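Local coordinates for protein hemoglobin chain d1 (Lumbricus terrestris, PDB 1X9F) that probably binds oxygen reversibly at a heme iron and serves as an oxygen-carrying globin, at residues C131-Q134 with I135-I139; I74-L77 with D78-D81; G51-I54 with Y55-E58; F18-A21 with H22-A26. One frame throughout, in Å; residues are numbered along the deposited sequence.

Contact 1 (C131-Q134 with I135-I139)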
# COMPACT_ATOMS: atom_id res chain seq x y z
N CYS D 131 -9.29 -14.38 -25.46
CA CYS D 131 -7.92 -14.46 -25.96
C CYS D 131 -7.06 -15.59 -25.40
O CYS D 131 -6.45 -16.34 -26.17
CB CYS D 131 -7.23 -13.13 -25.70
SG CYS D 131 -6.54 -12.41 -27.18
N VAL D 132 -6.98 -15.70 -24.08
CA VAL D 132 -6.13 -16.72 -23.46
C VAL D 132 -6.74 -18.11 -23.62
O VAL D 132 -6.02 -19.10 -23.72
CB VAL D 132 -5.85 -16.39 -21.96
CG1 VAL D 132 -5.04 -17.50 -21.30
CG2 VAL D 132 -5.09 -15.08 -21.84
N ASP D 133 -8.07 -18.16 -23.67
CA ASP D 133 -8.82 -19.40 -23.87
C ASP D 133 -8.30 -20.16 -25.08
O ASP D 133 -8.02 -21.35 -25.00
CB ASP D 133 -10.29 -19.09 -24.11
CG ASP D 133 -11.21 -19.94 -23.29
OD1 ASP D 133 -12.33 -19.47 -23.01
OD2 ASP D 133 -10.91 -21.08 -22.87
N GLN D 134 -8.18 -19.44 -26.19
CA GLN D 134 -7.60 -19.98 -27.41
C GLN D 134 -6.20 -20.53 -27.16
O GLN D 134 -5.86 -21.60 -27.68
CB GLN D 134 -7.57 -18.90 -28.50
CG GLN D 134 -6.74 -19.27 -29.72
CD GLN D 134 -6.40 -18.08 -30.60
OE1 GLN D 134 -6.07 -18.26 -31.78
NE2 GLN D 134 -6.47 -16.88 -30.04
N ILE D 135 -5.40 -19.81 -26.38
CA ILE D 135 -4.05 -20.26 -26.02
C ILE D 135 -4.13 -21.54 -25.20
O ILE D 135 -3.47 -22.53 -25.53
CB ILE D 135 -3.26 -19.17 -25.25
CG1 ILE D 135 -3.01 -17.96 -26.15
CG2 ILE D 135 -1.92 -19.73 -24.75
CD1 ILE D 135 -2.56 -16.72 -25.38
N ILE D 136 -4.93 -21.53 -24.14
CA ILE D 136 -5.15 -22.72 -23.34
C ILE D 136 -5.57 -23.92 -24.20
O ILE D 136 -5.05 -25.02 -24.00
CB ILE D 136 -6.13 -22.45 -22.18
CG1 ILE D 136 -5.37 -22.29 -20.87
CG2 ILE D 136 -7.13 -23.58 -22.00
CD1 ILE D 136 -4.72 -20.95 -20.69
N ASP D 137 -6.48 -23.71 -25.15
CA ASP D 137 -6.98 -24.80 -26.00
C ASP D 137 -5.89 -25.43 -26.86
O ASP D 137 -5.94 -26.63 -27.15
CB ASP D 137 -8.12 -24.33 -26.91
CG ASP D 137 -9.41 -24.04 -26.13
OD1 ASP D 137 -9.68 -24.70 -25.10
OD2 ASP D 137 -10.22 -23.16 -26.49
N GLY D 138 -4.92 -24.62 -27.28
CA GLY D 138 -3.83 -25.11 -28.13
C GLY D 138 -2.83 -25.98 -27.39
O GLY D 138 -2.07 -26.73 -28.01
N ILE D 139 -2.83 -25.90 -26.06
CA ILE D 139 -1.86 -26.63 -25.26
C ILE D 139 -2.54 -27.79 -24.56
O ILE D 139 -1.95 -28.86 -24.40
CB ILE D 139 -1.22 -25.69 -24.22
CG1 ILE D 139 -0.61 -24.46 -24.92
CG2 ILE D 139 -0.15 -26.43 -23.42
CD1 ILE D 139 -0.24 -23.32 -23.99
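Ile136 N donates to Val132 O at 2.7 Å, the first of three consecutive i to i+4 bonds that join 131-134 to 135-139 as successive turns of one helix. Asp137 N reaches Asp133 O at 2.8 Å and Gly138 N reaches Gln134 O at 3.2 Å. The N-H...O angle falls over the series from 169° to 141°, so the last bond is the longest and most bent. Side chains follow the same spacing. Val132 carries CG1 anti to its backbone N (chi1 176°), which extends this methyl to Ile136 CD1 at 3.5 Å. Ile136 also packs on Phe104 and touches the heme, while Val132 leans on Leu108, so the pair lies against helix 101-119. Ile135 sends its longer branch back along the helix: CG1 stands 3.8 Å from Cys131 O, and CD1 is 4.0 Å from that same oxygen. CD1 packs on Leu77, and the side chain also touches Leu87; an alanine here would probably open a gap between this helix, the 76-79 turn and helix 80-95. On another side, Asp133 OD2 and Asp137 OD2 approach to 4.2 Å, a pairing of like charges that is probably eased by the salt bridge of Asp137 OD1 with Lys140 NZ. Cys131 is disulfide-bonded to Cys2, which ties the N-terminal end of the chain to this turn. The position in the fold is that of the last globin helix, helix H, which presents an apolar side to the heme pocket through Ile136.

Contact 2 (I74-L77 with D78-D81)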
# COMPACT_ATOMS: atom_id res chain seq x y z
N ILE D 74 0.88 -14.53 -25.82
CA ILE D 74 0.17 -13.25 -25.86
C ILE D 74 0.73 -12.38 -26.98
O ILE D 74 -0.03 -11.73 -27.70
CB ILE D 74 0.26 -12.55 -24.49
CG1 ILE D 74 -0.54 -13.36 -23.46
CG2 ILE D 74 -0.24 -11.09 -24.58
CD1 ILE D 74 -0.45 -12.81 -22.05
N SER D 75 2.05 -12.38 -27.14
CA SER D 75 2.64 -11.52 -28.16
C SER D 75 2.47 -12.06 -29.59
O SER D 75 2.78 -11.37 -30.56
CB SER D 75 4.11 -11.22 -27.83
OG SER D 75 4.94 -12.34 -28.09
N MET D 76 1.97 -13.30 -29.70
CA MET D 76 1.68 -13.92 -31.00
C MET D 76 0.19 -13.94 -31.34
O MET D 76 -0.20 -14.49 -32.38
CB MET D 76 2.22 -15.36 -31.04
CG MET D 76 3.72 -15.45 -31.19
SD MET D 76 4.27 -17.16 -31.22
CE MET D 76 6.03 -16.92 -31.40
N LEU D 77 -0.63 -13.34 -30.49
CA LEU D 77 -2.08 -13.32 -30.71
C LEU D 77 -2.50 -12.81 -32.10
O LEU D 77 -3.55 -13.19 -32.61
CB LEU D 77 -2.79 -12.51 -29.61
CG LEU D 77 -3.53 -13.18 -28.43
CD1 LEU D 77 -3.29 -14.68 -28.30
CD2 LEU D 77 -3.20 -12.45 -27.12
N ASP D 78 -1.66 -11.97 -32.71
CA ASP D 78 -1.95 -11.38 -34.02
C ASP D 78 -1.22 -12.04 -35.21
O ASP D 78 -1.34 -11.57 -36.35
CB ASP D 78 -1.56 -9.91 -33.99
CG ASP D 78 -0.09 -9.71 -33.66
OD1 ASP D 78 0.57 -8.94 -34.38
OD2 ASP D 78 0.48 -10.29 -32.71
N THR D 79 -0.45 -13.09 -34.96
CA THR D 79 0.25 -13.80 -36.03
C THR D 79 -0.14 -15.27 -35.99
O THR D 79 0.54 -16.06 -35.34
CB THR D 79 1.79 -13.65 -35.88
OG1 THR D 79 2.18 -13.99 -34.54
CG2 THR D 79 2.22 -12.19 -36.01
N PRO D 80 -1.23 -15.66 -36.67
CA PRO D 80 -1.74 -17.04 -36.54
C PRO D 80 -0.72 -18.13 -36.90
O PRO D 80 -0.67 -19.16 -36.22
CB PRO D 80 -2.94 -17.06 -37.50
CG PRO D 80 -2.72 -15.91 -38.42
CD PRO D 80 -2.05 -14.85 -37.59
N ASP D 81 0.10 -17.90 -37.93
CA ASP D 81 1.16 -18.85 -38.31
C ASP D 81 2.11 -19.18 -37.15
O ASP D 81 2.32 -20.36 -36.82
CB ASP D 81 1.96 -18.33 -39.53
CG ASP D 81 2.60 -16.96 -39.30
OD1 ASP D 81 1.93 -16.05 -38.75
OD2 ASP D 81 3.77 -16.69 -39.65
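Met76 O takes two donors from Thr79, and these bonds form the first shell of the contact. Thr79 N lies 2.9 Å from Met76 O with an N-H...O angle of 165°, closing a type I beta turn from Met76 to Thr79. Thr79 OG1 donates to the same Met76 O at 3.3 Å. Both donors come from one face of the carbonyl plane, the amide N well above it and the hydroxyl less tilted. The hydroxyl gets there because OG1 is held between the backbone N and the carbonyl carbon (chi1 50°), turned back over the turn; this also sets OG1 3.8 Å from Met76 CB. Thr79 sits at the N-cap position of helix 80-95, yet its side chain makes no capping bond. A step outward, Asp78 OD2 comes within 3.3 Å of Ser75 O, and neither atom can donate. Lys11 NZ from helix 4-18 probably makes this approach tolerable: it forms a salt bridge with Asp78 OD2 and a hydrogen bond with Ile74 O. Met76 runs extended onto Met82, Leu83 and Gln86 of helix 80-95, and a chain of another protein packs against Ser75, Met76 and Asp78. The turn thus links two helices in the position of the globin E-F corner. With its amide bond backed by a longer hydroxyl bond to the same carbonyl, Thr79 would probably hold the turn closed, while the lysine would probably offset the negative potential of the oxygens beside it.

Contact 3 (G51-I54 with Y55-E58)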
# COMPACT_ATOMS: atom_id res chain seq x y z
N GLY D 51 7.65 -28.70 -6.60
CA GLY D 51 6.28 -28.21 -6.50
C GLY D 51 5.80 -28.19 -5.06
O GLY D 51 4.80 -27.55 -4.74
N ASP D 52 6.54 -28.88 -4.19
CA ASP D 52 6.22 -28.94 -2.76
C ASP D 52 6.71 -27.69 -2.04
O ASP D 52 6.33 -27.43 -0.90
CB ASP D 52 6.90 -30.17 -2.14
CG ASP D 52 8.39 -30.21 -2.42
OD1 ASP D 52 8.77 -30.55 -3.56
OD2 ASP D 52 9.26 -29.92 -1.57
N ASN D 53 7.58 -26.94 -2.71
CA ASN D 53 8.12 -25.70 -2.17
C ASN D 53 8.20 -24.64 -3.26
O ASN D 53 9.22 -24.51 -3.94
CB ASN D 53 9.49 -25.95 -1.55
CG ASN D 53 10.07 -24.71 -0.90
OD1 ASN D 53 9.49 -23.63 -0.95
ND2 ASN D 53 11.23 -24.87 -0.27
N ILE D 54 7.13 -23.88 -3.42
CA ILE D 54 7.04 -22.92 -4.52
C ILE D 54 7.92 -21.70 -4.27
O ILE D 54 8.12 -20.86 -5.16
CB ILE D 54 5.58 -22.51 -4.74
CG1 ILE D 54 4.98 -21.97 -3.44
CG2 ILE D 54 4.76 -23.71 -5.23
CD1 ILE D 54 3.74 -21.15 -3.62
N TYR D 55 8.46 -21.61 -3.06
CA TYR D 55 9.37 -20.53 -2.69
C TYR D 55 10.81 -20.88 -2.96
O TYR D 55 11.71 -20.08 -2.69
CB TYR D 55 9.21 -20.20 -1.21
CG TYR D 55 7.86 -19.67 -0.87
CD1 TYR D 55 6.80 -20.53 -0.61
CD2 TYR D 55 7.63 -18.30 -0.82
CE1 TYR D 55 5.55 -20.05 -0.31
CE2 TYR D 55 6.38 -17.80 -0.51
CZ TYR D 55 5.35 -18.68 -0.26
OH TYR D 55 4.10 -18.19 0.05
N SER D 56 11.05 -22.08 -3.49
CA SER D 56 12.41 -22.51 -3.79
C SER D 56 12.86 -21.85 -5.09
O SER D 56 12.02 -21.40 -5.88
CB SER D 56 12.48 -24.03 -3.91
OG SER D 56 11.76 -24.48 -5.04
N PRO D 57 14.17 -21.76 -5.31
CA PRO D 57 14.67 -21.25 -6.58
C PRO D 57 14.36 -22.17 -7.77
O PRO D 57 14.17 -21.67 -8.88
CB PRO D 57 16.18 -21.12 -6.33
CG PRO D 57 16.47 -22.14 -5.28
CD PRO D 57 15.27 -22.11 -4.38
N GLU D 58 14.30 -23.48 -7.55
CA GLU D 58 13.97 -24.42 -8.64
C GLU D 58 12.58 -24.17 -9.18
O GLU D 58 12.37 -24.13 -10.39
CB GLU D 58 14.03 -25.88 -8.18
CG GLU D 58 15.42 -26.36 -7.81
CD GLU D 58 15.90 -25.78 -6.49
OE1 GLU D 58 15.06 -25.47 -5.61
OE2 GLU D 58 17.13 -25.63 -6.34
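Asn53 O is the acceptor that closes a type I beta turn from Asn53 to Ser56, immediately ahead of helix 57-75, whose N-cap is Ser56. This is the tight part of the contact. Ser56 N reaches Asn53 O at 3.1 Å from well above the carbonyl plane, while Ser56 OG donates to the same oxygen at 2.8 Å, nearly in line with the carbonyl bond (C=O...O angle 168°). The hydroxyl also bonds Phe59 N in the first turn of the helix, so one serine fastens the turn and caps the helix start. The Asn53 carboxamide is held more loosely. With CG anti to the backbone N (chi1 -176°), OD1 reaches Tyr55 N at 3.1 Å, a weak, bent bond in the pattern of an Asx turn, and it also lies at the edge of the Tyr55 ring. If an alanine stood here, Tyr55 N would probably lose this side-chain acceptor. The partly exposed outer side is shared with the second subunit, another copy of this protein: its Phe125 packs on Asn53, and its Phe123 meets the Tyr55 ring edge-to-face. On the side facing helix 21-38, Ile54 and Tyr55 lie side by side against Leu29, with Tyr55 OH bonded to Arg33 NH1. Ile54 CG1 is 3.7 Å from Tyr55 CD1, and Ile54 CD1 ends 3.9 Å from Tyr55 CE1.

Contact 4 (F18-A21 with H22-A26)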
# COMPACT_ATOMS: atom_id res chain seq x y z
N PHE D 18 2.32 -7.97 -16.01
CA PHE D 18 3.52 -8.80 -16.01
C PHE D 18 4.63 -8.14 -15.21
O PHE D 18 5.14 -8.72 -14.26
CB PHE D 18 3.98 -9.12 -17.45
CG PHE D 18 4.98 -10.26 -17.55
CD1 PHE D 18 5.10 -11.20 -16.52
CD2 PHE D 18 5.76 -10.42 -18.70
CE1 PHE D 18 6.00 -12.25 -16.62
CE2 PHE D 18 6.67 -11.48 -18.80
CZ PHE D 18 6.79 -12.40 -17.76
N GLY D 19 4.99 -6.91 -15.59
CA GLY D 19 6.09 -6.19 -14.94
C GLY D 19 7.45 -6.66 -15.43
O GLY D 19 7.55 -7.27 -16.50
N HIS D 20 8.49 -6.40 -14.65
CA HIS D 20 9.85 -6.71 -15.09
C HIS D 20 10.62 -7.72 -14.26
O HIS D 20 10.20 -8.87 -14.18
CB HIS D 20 10.63 -5.43 -15.42
CG HIS D 20 9.99 -4.66 -16.52
ND1 HIS D 20 9.91 -5.13 -17.81
CD2 HIS D 20 9.29 -3.50 -16.51
CE1 HIS D 20 9.23 -4.28 -18.56
NE2 HIS D 20 8.84 -3.28 -17.79
N ALA D 21 11.74 -7.34 -13.66
CA ALA D 21 12.56 -8.35 -13.00
C ALA D 21 11.80 -9.11 -11.90
O ALA D 21 11.16 -10.14 -12.16
CB ALA D 21 13.85 -7.72 -12.46
N HIS D 22 11.87 -8.57 -10.69
CA HIS D 22 11.28 -9.17 -9.50
C HIS D 22 9.75 -9.15 -9.48
O HIS D 22 9.13 -10.03 -8.87
CB HIS D 22 11.81 -8.49 -8.24
CG HIS D 22 11.52 -9.26 -6.99
ND1 HIS D 22 12.06 -10.51 -6.76
CD2 HIS D 22 10.73 -8.99 -5.93
CE1 HIS D 22 11.63 -10.96 -5.60
NE2 HIS D 22 10.82 -10.06 -5.08
N GLU D 23 9.16 -8.15 -10.13
CA GLU D 23 7.70 -8.10 -10.24
C GLU D 23 7.14 -9.34 -10.92
O GLU D 23 6.03 -9.77 -10.59
CB GLU D 23 7.26 -6.87 -11.03
CG GLU D 23 7.67 -5.56 -10.41
CD GLU D 23 7.77 -4.45 -11.43
OE1 GLU D 23 8.34 -3.39 -11.09
OE2 GLU D 23 7.30 -4.62 -12.57
N ARG D 24 7.89 -9.91 -11.86
CA ARG D 24 7.46 -11.14 -12.53
C ARG D 24 7.52 -12.31 -11.56
O ARG D 24 6.57 -13.10 -11.47
CB ARG D 24 8.30 -11.43 -13.77
CG ARG D 24 8.12 -10.41 -14.87
CD ARG D 24 8.99 -10.65 -16.08
NE ARG D 24 8.84 -9.56 -17.04
CZ ARG D 24 9.42 -9.51 -18.23
NH1 ARG D 24 10.20 -10.50 -18.65
NH2 ARG D 24 9.21 -8.46 -19.01
N VAL D 25 8.63 -12.41 -10.83
CA VAL D 25 8.83 -13.46 -9.83
C VAL D 25 7.70 -13.48 -8.79
O VAL D 25 7.20 -14.55 -8.44
CB VAL D 25 10.21 -13.34 -9.15
CG1 VAL D 25 10.46 -14.51 -8.20
CG2 VAL D 25 11.31 -13.29 -10.20
N ALA D 26 7.29 -12.31 -8.30
CA ALA D 26 6.21 -12.27 -7.30
C ALA D 26 4.85 -12.63 -7.90
O ALA D 26 4.02 -13.25 -7.23
CB ALA D 26 6.15 -10.90 -6.62
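The corner between helix 4-18 and helix 21-38 is folded around Arg24, whose side chain runs back from the second helix over Phe18, the last residue of the first, and bonds Gly19 O. Arg24 NE donates to Gly19 O at 2.7 Å with an N-H...O angle of 167°. The oxygen lies in the guanidinium plane at its edge, and Arg24 NH2 adds a weak second bond to it at 3.2 Å. One face of the guanidinium rests flat on the Phe18 ring, planes 8° apart and centres 4.0 Å apart, in an off-centre cation-pi stack. Arg24 CD sits over the same ring face, 3.5 Å from the Phe18 centroid, as a CH-pi contact. The extended run from CG to NE lets methylene and guanidinium lie along the ring together. In the globin fold this is the place of the A-B corner. Gly19 leaves the first helix with positive phi (79°), and a beta carbon there would probably crowd Glu23 OE2 as it is placed. That carboxylate oxygen accepts from His20 N at 3.0 Å, met from above the carboxylate plane, so the exposed glutamate holds the backbone just before the second helix. Arg24 N is bonded to Ala21 O at 3.3 Å as the helix begins. Phe18 is itself stacked on Trp14 and touches Leu67 and Asp71 of helix 57-75; Arg24 touches Gln64 there. His22 ND1 is hydrogen-bonded to an acidic side chain in a chain of another protein.

From the N terminus the contacts come in the order 4, 3, 2, 1, each complete before the next begins; none nests in or crosses another. Contact 4 closes the corner between helices 4-18 and 21-38. Contact 3 closes the turn that starts helix 57-75, and contact 2 the turn between the end of that helix and helix 80-95, their centres about 31 Å apart. Contact 1 closes no loop, lying within helix 125-139. Contacts 1 and 2 meet directly, with Ile135 CD1 3.6 Å from Leu77 CD1, joining the last helix to the turn after helix 57-75. Contacts 3 and 4 stay about 7 Å apart at nearest atoms, and both touch the second subunit.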